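Local coordinates for protein alanine racemase, biosynthetic (PDB 6A2F) that is a pyridoxal-phosphate-dependent enzyme of the alanine racemase family, built from a TIM-barrel domain and a largely beta C-terminal domain and assembled from two subunits, at residues D187-N193 against A203-R209; R262-G267 against A306-L312. All coordinates share one frame; numbering follows the deposited sequence.

Interaction 1: residues D187-N193 against A203-R209; sequences DQRSLAN and AHMDWLR
Arg-189 and Trp-207 meet where the last two strands of the TIM barrel, 189-190 and 207-208, run side by side in parallel, with helix 194-199 between them in the chain. Arg-189 O accepts from Asp-206 N (2.8 Å) and Trp-207 N (3.2 Å) on opposite faces of its carbonyl plane. Further on, Arg-209 N binds Ala-192 O (2.8 Å). Asp-206 OD2 takes Arg-189 N through its anti lone pair (2.7 Å). The same oxygen stands over the centre of the Arg-189 guanidinium, a long salt bridge of charges alone. A bend at chi3 (-125°) folds the arginine over this carboxylate and turns NH1 to Met-205 SD in a weak bond. Ser-190 OG donates to Trp-207 O (2.7 Å) and accepts from Arg-209 NH1 (3.0 Å), the hydroxyl lying near the plane of that guanidinium. Arg-209 also reaches Ser-158 O and His-159 ND1 through NH2, and through NE the ring nitrogen of the pyridoxal-phosphate-modified lysine at position 34. Gln-188 NE2 comes beside Trp-207 NE1 at the indole edge by packing alone, both being donors. Backbone bonds join Gln-188 and Ser-190 to strand 151-157, and Asp-206 to Gln-28 beside strand 28-32; Phe-178 of helix 169-179 packs on Arg-189, Leu-191 and Met-205.

Interaction 2: residues R262-G267 against A306-L312; sequences RPARIG and AVDLSDL
Gly-267 and Val-307 form an antiparallel hydrogen-bonded pair in the C-terminal beta domain, with Val-307 N to Gly-267 O at 2.8 Å and Gly-267 N to Val-307 O at 3.1 Å. Ile-266 and Asp-308 follow as a non-hydrogen-bonded pair, and Leu-309 N then binds Arg-265 O (2.8 Å). With no side chain on Gly-267, Leu-309 CD1 can lie against its CA at 3.7 Å. Beyond this point segment 306-312 leaves the strand in a type I turn, Leu-309 to Leu-312, and a serine side chain takes over from the backbone: Ser-310 OG accepts from Arg-265 N in an almost straight bond (3.1 Å, 170° at the hydrogen). At the exposed end, Ser-310 CB lies over one face of the Arg-262 guanidinium, and Arg-262 NH1 makes a hydrogen-bonded salt bridge to Asp-311 OD1 at 3.0 Å, within the guanidinium plane but from above the carboxylate plane.

In the next shell, Arg-265 runs out fully extended to a salt bridge with Glu-245. Both strands are interior to the sheet: backbone hydrogen bonds tie Ala-264 and Ile-266 to Val-246 and Arg-244 on one side, and Asp-308 and Ala-306 to Ile-295 of strand 292-296 and the adjoining Ala-297 on the other. Ile-266 and Ala-306 also pack against His-129 and Arg-130 of the second subunit. The Ser-310 hydroxyl is itself positioned by Asp-308, whose OD1 receives it on the syn lone pair at 2.8 Å and also accepts Ser-310 N from the anti side, out of the carboxylate plane, in an Asx turn; these two donors would restrain the rotation of the carboxylate.

In the fold
Interaction 1 and interaction 2 lie on opposite sides of the chain's centre, with their own centres about 50 Å apart, and share no secondary-structure element. Interaction 1 is a buried contact between the last two strands of the TIM barrel, and it reaches the cofactor site directly through Arg-209. Interaction 2 is only partly buried, in the C-terminal beta domain with its centre about 34 Å from the centre of the chain, and touches the second subunit. Their chemistry follows their place: the barrel contact depends largely on side chains round Asp-206 and Arg-209, the latter bonded both across the contact and to the cofactor, whereas 262-267 with 306-312 relies on regular antiparallel pairing, a side-chain-held turn and a salt bridge between exposed residues.

Interaction 1: residues D187-N193 against A203-R209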
ATOM      1  N   ASP A 187      -5.082  -4.330 -37.805  1.00 16.85           N
ATOM      2  CA  ASP A 187      -4.424  -3.048 -38.028  1.00 16.83           C
ATOM      3  C   ASP A 187      -3.179  -2.908 -37.163  1.00 16.66           C
ATOM      4  O   ASP A 187      -2.167  -2.371 -37.610  1.00 16.63           O
ATOM      5  CB  ASP A 187      -5.392  -1.895 -37.761  1.00 17.04           C
ATOM      6  CG  ASP A 187      -6.547  -1.876 -38.733  1.00 17.29           C
ATOM      7  OD1 ASP A 187      -6.313  -1.570 -39.920  1.00 17.79           O
ATOM      8  OD2 ASP A 187      -7.686  -2.173 -38.320  1.00 17.28           O
ATOM      9  N   GLN A 188      -3.265  -3.390 -35.925  1.00 16.61           N
ATOM     10  CA  GLN A 188      -2.157  -3.324 -34.973  1.00 16.44           C
ATOM     11  C   GLN A 188      -2.071  -4.605 -34.156  1.00 16.66           C
ATOM     12  O   GLN A 188      -3.089  -5.220 -33.827  1.00 16.15           O
ATOM     13  CB  GLN A 188      -2.301  -2.131 -34.012  1.00 16.08           C
ATOM     14  CG  GLN A 188      -2.689  -0.797 -34.634  1.00 16.06           C
ATOM     15  CD  GLN A 188      -1.554  -0.088 -35.361  1.00 15.93           C
ATOM     16  OE1 GLN A 188      -1.774   0.941 -35.983  1.00 16.03           O
ATOM     17  NE2 GLN A 188      -0.344  -0.623 -35.281  1.00 15.80           N
ATOM     18  N   ARG A 189      -0.845  -4.996 -33.827  1.00 17.21           N
ATOM     19  CA  ARG A 189      -0.602  -6.165 -32.997  1.00 17.86           C
ATOM     20  C   ARG A 189       0.277  -5.745 -31.839  1.00 17.40           C
ATOM     21  O   ARG A 189       1.257  -5.020 -32.028  1.00 17.62           O
ATOM     22  CB  ARG A 189       0.078  -7.281 -33.792  1.00 19.18           C
ATOM     23  CG  ARG A 189      -0.513  -7.546 -35.167  1.00 20.75           C
ATOM     24  CD  ARG A 189       0.384  -8.480 -35.962  1.00 22.42           C
ATOM     25  NE  ARG A 189       0.755  -7.900 -37.253  1.00 24.05           N
ATOM     26  CZ  ARG A 189       1.971  -7.454 -37.568  1.00 24.99           C
ATOM     27  NH1 ARG A 189       2.974  -7.519 -36.693  1.00 25.23           N
ATOM     28  NH2 ARG A 189       2.190  -6.943 -38.776  1.00 25.93           N
ATOM     29  N   SER A 190      -0.086  -6.181 -30.636  1.00 16.78           N
ATOM     30  CA  SER A 190       0.672  -5.843 -29.437  1.00 16.13           C
ATOM     31  C   SER A 190       0.788  -7.050 -28.522  1.00 15.76           C
ATOM     32  O   SER A 190      -0.221  -7.675 -28.181  1.00 15.75           O
ATOM     33  CB  SER A 190       0.023  -4.674 -28.699  1.00 15.95           C
ATOM     34  OG  SER A 190       0.808  -4.282 -27.593  1.00 15.92           O
ATOM     35  N   LEU A 191       2.021  -7.365 -28.125  1.00 15.37           N
ATOM     36  CA  LEU A 191       2.308  -8.553 -27.316  1.00 14.88           C
ATOM     37  C   LEU A 191       3.335  -8.305 -26.198  1.00 14.57           C
ATOM     38  O   LEU A 191       3.294  -8.963 -25.158  1.00 14.52           O
ATOM     39  CB  LEU A 191       2.768  -9.699 -28.227  1.00 14.81           C
ATOM     40  CG  LEU A 191       3.211 -11.060 -27.671  1.00 14.88           C
ATOM     41  CD1 LEU A 191       2.150 -11.711 -26.796  1.00 14.69           C
ATOM     42  CD2 LEU A 191       3.588 -11.972 -28.827  1.00 14.83           C
ATOM     43  N   ALA A 192       4.233  -7.343 -26.412  1.00 14.26           N
ATOM     44  CA  ALA A 192       5.411  -7.168 -25.556  1.00 13.92           C
ATOM     45  C   ALA A 192       5.223  -6.248 -24.345  1.00 13.71           C
ATOM     46  O   ALA A 192       4.984  -5.042 -24.500  1.00 13.59           O
ATOM     47  CB  ALA A 192       6.591  -6.688 -26.393  1.00 13.92           C
ATOM     48  N   ASN A 193       5.348  -6.825 -23.146  1.00 13.45           N
ATOM     49  CA  ASN A 193       5.555  -6.043 -21.914  1.00 13.20           C
ATOM     50  C   ASN A 193       7.042  -5.650 -21.788  1.00 13.15           C
ATOM     51  O   ASN A 193       7.826  -5.908 -22.704  1.00 13.04           O
ATOM     52  CB  ASN A 193       5.054  -6.803 -20.670  1.00 13.02           C
ATOM     53  CG  ASN A 193       5.653  -8.203 -20.534  1.00 12.98           C
ATOM     54  OD1 ASN A 193       6.615  -8.564 -21.220  1.00 13.06           O
ATOM     55  ND2 ASN A 193       5.082  -8.996 -19.636  1.00 12.67           N
ATOM     56  N   ALA A 203       8.233 -10.670 -30.205  1.00 16.64           N
ATOM     57  CA  ALA A 203       6.993 -10.218 -29.582  1.00 16.13           C
ATOM     58  C   ALA A 203       6.730  -8.731 -29.797  1.00 15.66           C
ATOM     59  O   ALA A 203       5.677  -8.229 -29.403  1.00 15.42           O
ATOM     60  CB  ALA A 203       7.007 -10.537 -28.092  1.00 16.35           C
ATOM     61  N   HIS A 204       7.686  -8.037 -30.416  1.00 15.13           N
ATOM     62  CA  HIS A 204       7.616  -6.581 -30.575  1.00 14.69           C
ATOM     63  C   HIS A 204       6.395  -6.109 -31.366  1.00 14.60           C
ATOM     64  O   HIS A 204       5.784  -5.098 -31.011  1.00 14.61           O
ATOM     65  CB  HIS A 204       8.908  -6.014 -31.182  1.00 14.46           C
ATOM     66  CG  HIS A 204      10.082  -6.039 -30.248  1.00 14.46           C
ATOM     67  ND1 HIS A 204      11.362  -5.719 -30.651  1.00 14.45           N
ATOM     68  CD2 HIS A 204      10.174  -6.362 -28.936  1.00 14.33           C
ATOM     69  CE1 HIS A 204      12.186  -5.825 -29.626  1.00 14.28           C
ATOM     70  NE2 HIS A 204      11.491  -6.215 -28.573  1.00 14.37           N
ATOM     71  N   MET A 205       6.053  -6.837 -32.431  1.00 14.35           N
ATOM     72  CA  MET A 205       4.867  -6.542 -33.248  1.00 14.09           C
ATOM     73  C   MET A 205       4.764  -5.056 -33.640  1.00 13.88           C
ATOM     74  O   MET A 205       5.725  -4.498 -34.158  1.00 13.88           O
ATOM     75  CB  MET A 205       3.596  -7.049 -32.554  1.00 14.22           C
ATOM     76  CG  MET A 205       3.609  -8.540 -32.233  1.00 14.30           C
ATOM     77  SD  MET A 205       3.610  -9.562 -33.722  1.00 14.57           S
ATOM     78  CE  MET A 205       4.055 -11.154 -33.037  1.00 14.52           C
ATOM     79  N   ASP A 206       3.620  -4.416 -33.392  1.00 13.46           N
ATOM     80  CA  ASP A 206       3.420  -3.019 -33.810  1.00 13.01           C
ATOM     81  C   ASP A 206       3.513  -2.013 -32.660  1.00 12.70           C
ATOM     82  O   ASP A 206       4.073  -0.929 -32.829  1.00 12.56           O
ATOM     83  CB  ASP A 206       2.080  -2.851 -34.533  1.00 13.03           C
ATOM     84  CG  ASP A 206       1.945  -3.758 -35.736  1.00 13.08           C
ATOM     85  OD1 ASP A 206       2.828  -3.727 -36.622  1.00 13.27           O
ATOM     86  OD2 ASP A 206       0.950  -4.502 -35.799  1.00 13.03           O
ATOM     87  N   TRP A 207       2.951  -2.373 -31.506  1.00 12.27           N
ATOM     88  CA  TRP A 207       2.952  -1.510 -30.328  1.00 11.95           C
ATOM     89  C   TRP A 207       3.536  -2.234 -29.117  1.00 11.83           C
ATOM     90  O   TRP A 207       3.000  -3.246 -28.666  1.00 11.86           O
ATOM     91  CB  TRP A 207       1.540  -0.991 -30.009  1.00 11.67           C
ATOM     92  CG  TRP A 207       1.066   0.106 -30.922  1.00 11.54           C
ATOM     93  CD1 TRP A 207       0.601  -0.034 -32.197  1.00 11.50           C
ATOM     94  CD2 TRP A 207       0.999   1.510 -30.624  1.00 11.46           C
ATOM     95  NE1 TRP A 207       0.260   1.194 -32.720  1.00 11.35           N
ATOM     96  CE2 TRP A 207       0.493   2.159 -31.777  1.00 11.36           C
ATOM     97  CE3 TRP A 207       1.326   2.283 -29.501  1.00 11.37           C
ATOM     98  CZ2 TRP A 207       0.302   3.545 -31.840  1.00 11.26           C
ATOM     99  CZ3 TRP A 207       1.139   3.663 -29.566  1.00 11.45           C
ATOM    100  CH2 TRP A 207       0.625   4.277 -30.732  1.00 11.25           C
ATOM    101  N   LEU A 208       4.648  -1.708 -28.610  1.00 11.61           N
ATOM    102  CA  LEU A 208       5.233  -2.173 -27.362  1.00 11.45           C
ATOM    103  C   LEU A 208       4.401  -1.660 -26.193  1.00 11.41           C
ATOM    104  O   LEU A 208       3.732  -0.633 -26.310  1.00 11.58           O
ATOM    105  CB  LEU A 208       6.670  -1.660 -27.231  1.00 11.50           C
ATOM    106  CG  LEU A 208       7.631  -1.845 -28.415  1.00 11.51           C
ATOM    107  CD1 LEU A 208       8.925  -1.093 -28.149  1.00 11.48           C
ATOM    108  CD2 LEU A 208       7.907  -3.316 -28.712  1.00 11.35           C
ATOM    109  N   ARG A 209       4.432  -2.370 -25.066  1.00 11.17           N
ATOM    110  CA  ARG A 209       3.717  -1.918 -23.870  1.00 10.78           C
ATOM    111  C   ARG A 209       4.630  -1.907 -22.653  1.00 10.51           C
ATOM    112  O   ARG A 209       4.409  -2.681 -21.710  1.00 10.49           O
ATOM    113  CB  ARG A 209       2.490  -2.794 -23.588  1.00 10.87           C
ATOM    114  CG  ARG A 209       1.564  -3.010 -24.770  1.00 10.95           C
ATOM    115  CD  ARG A 209       0.244  -3.626 -24.337  1.00 11.02           C
ATOM    116  NE  ARG A 209       0.410  -4.855 -23.560  1.00 11.10           N
ATOM    117  CZ  ARG A 209       0.523  -6.076 -24.083  1.00 11.16           C
ATOM    118  NH1 ARG A 209       0.504  -6.261 -25.401  1.00 11.03           N
ATOM    119  NH2 ARG A 209       0.663  -7.120 -23.279  1.00 11.17           N
TER

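Interaction 2: residues R262-G267 against A306-L312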
ATOM      1  N   ARG A 262      25.322  -8.564  20.479  1.00 31.56           N
ATOM      2  CA  ARG A 262      26.459  -7.767  20.932  1.00 32.01           C
ATOM      3  C   ARG A 262      25.901  -6.399  21.329  1.00 31.60           C
ATOM      4  O   ARG A 262      24.791  -6.060  20.908  1.00 32.05           O
ATOM      5  CB  ARG A 262      27.505  -7.650  19.814  1.00 33.27           C
ATOM      6  CG  ARG A 262      27.025  -6.932  18.557  1.00 34.37           C
ATOM      7  CD  ARG A 262      27.839  -7.336  17.338  1.00 35.27           C
ATOM      8  NE  ARG A 262      27.412  -6.619  16.135  1.00 35.93           N
ATOM      9  CZ  ARG A 262      28.116  -5.665  15.525  1.00 36.19           C
ATOM     10  NH1 ARG A 262      27.629  -5.083  14.437  1.00 35.79           N
ATOM     11  NH2 ARG A 262      29.305  -5.295  15.990  1.00 36.17           N
ATOM     12  N   PRO A 263      26.637  -5.611  22.147  1.00 30.83           N
ATOM     13  CA  PRO A 263      26.096  -4.280  22.451  1.00 29.85           C
ATOM     14  C   PRO A 263      25.740  -3.567  21.148  1.00 29.08           C
ATOM     15  O   PRO A 263      26.578  -3.461  20.247  1.00 28.63           O
ATOM     16  CB  PRO A 263      27.257  -3.578  23.162  1.00 30.10           C
ATOM     17  CG  PRO A 263      28.043  -4.690  23.767  1.00 30.48           C
ATOM     18  CD  PRO A 263      27.946  -5.830  22.790  1.00 30.63           C
ATOM     19  N   ALA A 264      24.491  -3.118  21.044  1.00 28.03           N
ATOM     20  CA  ALA A 264      23.962  -2.637  19.773  1.00 26.73           C
ATOM     21  C   ALA A 264      23.581  -1.161  19.769  1.00 26.21           C
ATOM     22  O   ALA A 264      23.201  -0.590  20.794  1.00 25.85           O
ATOM     23  CB  ALA A 264      22.784  -3.492  19.330  1.00 26.29           C
ATOM     24  N   ARG A 265      23.704  -0.565  18.587  1.00 25.48           N
ATOM     25  CA  ARG A 265      23.319   0.807  18.329  1.00 24.64           C
ATOM     26  C   ARG A 265      22.131   0.735  17.367  1.00 23.48           C
ATOM     27  O   ARG A 265      22.250   0.186  16.271  1.00 23.54           O
ATOM     28  CB  ARG A 265      24.503   1.542  17.699  1.00 25.56           C
ATOM     29  CG  ARG A 265      24.499   3.049  17.848  1.00 26.52           C
ATOM     30  CD  ARG A 265      25.822   3.636  17.364  1.00 27.07           C
ATOM     31  NE  ARG A 265      25.771   5.096  17.295  1.00 27.53           N
ATOM     32  CZ  ARG A 265      25.922   5.911  18.340  1.00 28.33           C
ATOM     33  NH1 ARG A 265      25.850   7.226  18.165  1.00 29.12           N
ATOM     34  NH2 ARG A 265      26.141   5.422  19.561  1.00 27.52           N
ATOM     35  N   ILE A 266      20.979   1.255  17.785  1.00 21.98           N
ATOM     36  CA  ILE A 266      19.740   1.082  17.019  1.00 20.58           C
ATOM     37  C   ILE A 266      19.026   2.397  16.713  1.00 19.86           C
ATOM     38  O   ILE A 266      18.708   3.166  17.623  1.00 19.73           O
ATOM     39  CB  ILE A 266      18.792   0.072  17.711  1.00 20.64           C
ATOM     40  CG1 ILE A 266      19.407  -1.332  17.618  1.00 20.64           C
ATOM     41  CG2 ILE A 266      17.379   0.145  17.133  1.00 20.51           C
ATOM     42  CD1 ILE A 266      18.429  -2.459  17.391  1.00 20.51           C
ATOM     43  N   GLY A 267      18.779   2.637  15.425  1.00 18.92           N
ATOM     44  CA  GLY A 267      18.166   3.880  14.960  1.00 17.95           C
ATOM     45  C   GLY A 267      16.765   3.689  14.417  1.00 17.27           C
ATOM     46  O   GLY A 267      16.489   2.704  13.740  1.00 17.36           O
ATOM     47  N   ALA A 306      13.155   0.387  12.058  1.00 16.81           N
ATOM     48  CA  ALA A 306      14.395   0.380  12.837  1.00 16.97           C
ATOM     49  C   ALA A 306      15.556  -0.255  12.080  1.00 17.05           C
ATOM     50  O   ALA A 306      15.373  -1.217  11.347  1.00 17.09           O
ATOM     51  CB  ALA A 306      14.185  -0.307  14.177  1.00 16.75           C
ATOM     52  N   VAL A 307      16.751   0.299  12.258  1.00 17.43           N
ATOM     53  CA  VAL A 307      17.940  -0.195  11.559  1.00 17.91           C
ATOM     54  C   VAL A 307      19.098  -0.430  12.523  1.00 18.24           C
ATOM     55  O   VAL A 307      19.236   0.280  13.524  1.00 18.26           O
ATOM     56  CB  VAL A 307      18.399   0.759  10.429  1.00 17.89           C
ATOM     57  CG1 VAL A 307      17.346   0.836   9.333  1.00 17.92           C
ATOM     58  CG2 VAL A 307      18.714   2.149  10.970  1.00 17.93           C
ATOM     59  N   ASP A 308      19.923  -1.428  12.211  1.00 18.51           N
ATOM     60  CA  ASP A 308      21.114  -1.722  13.002  1.00 18.88           C
ATOM     61  C   ASP A 308      22.252  -0.779  12.617  1.00 19.00           C
ATOM     62  O   ASP A 308      22.803  -0.868  11.520  1.00 19.05           O
ATOM     63  CB  ASP A 308      21.534  -3.187  12.825  1.00 18.83           C
ATOM     64  CG  ASP A 308      22.611  -3.615  13.811  1.00 18.85           C
ATOM     65  OD1 ASP A 308      23.159  -2.744  14.519  1.00 19.02           O
ATOM     66  OD2 ASP A 308      22.911  -4.829  13.876  1.00 18.78           O
ATOM     67  N   LEU A 309      22.599   0.121  13.528  1.00 19.56           N
ATOM     68  CA  LEU A 309      23.628   1.126  13.263  1.00 20.28           C
ATOM     69  C   LEU A 309      24.947   0.852  13.995  1.00 20.85           C
ATOM     70  O   LEU A 309      25.787   1.747  14.130  1.00 20.49           O
ATOM     71  CB  LEU A 309      23.101   2.523  13.604  1.00 20.00           C
ATOM     72  CG  LEU A 309      22.046   3.119  12.671  1.00 19.87           C
ATOM     73  CD1 LEU A 309      21.466   4.376  13.289  1.00 19.88           C
ATOM     74  CD2 LEU A 309      22.616   3.423  11.295  1.00 19.85           C
ATOM     75  N   SER A 310      25.125  -0.392  14.441  1.00 21.85           N
ATOM     76  CA  SER A 310      26.302  -0.796  15.222  1.00 23.00           C
ATOM     77  C   SER A 310      27.641  -0.611  14.501  1.00 23.81           C
ATOM     78  O   SER A 310      28.645  -0.310  15.142  1.00 24.18           O
ATOM     79  CB  SER A 310      26.161  -2.246  15.683  1.00 22.92           C
ATOM     80  OG  SER A 310      25.025  -2.399  16.516  1.00 23.35           O
ATOM     81  N   ASP A 311      27.642  -0.787  13.180  1.00 24.86           N
ATOM     82  CA  ASP A 311      28.846  -0.640  12.362  1.00 25.48           C
ATOM     83  C   ASP A 311      28.911   0.719  11.664  1.00 26.04           C
ATOM     84  O   ASP A 311      29.738   0.932  10.773  1.00 26.12           O
ATOM     85  CB  ASP A 311      28.943  -1.774  11.334  1.00 25.99           C
ATOM     86  CG  ASP A 311      28.862  -3.149  11.970  1.00 26.94           C
ATOM     87  OD1 ASP A 311      29.592  -3.409  12.949  1.00 28.20           O
ATOM     88  OD2 ASP A 311      28.063  -3.977  11.491  1.00 27.32           O
ATOM     89  N   LEU A 312      28.034   1.635  12.069  1.00 26.42           N
ATOM     90  CA  LEU A 312      28.094   3.016  11.600  1.00 27.26           C
ATOM     91  C   LEU A 312      28.112   3.985  12.789  1.00 28.31           C
ATOM     92  O   LEU A 312      27.111   4.647  13.070  1.00 28.78           O
ATOM     93  CB  LEU A 312      26.932   3.317  10.642  1.00 26.71           C
ATOM     94  CG  LEU A 312      26.815   2.460   9.374  1.00 26.56           C
ATOM     95  CD1 LEU A 312      25.472   2.687   8.699  1.00 26.56           C
ATOM     96  CD2 LEU A 312      27.955   2.712   8.396  1.00 26.08           C
TER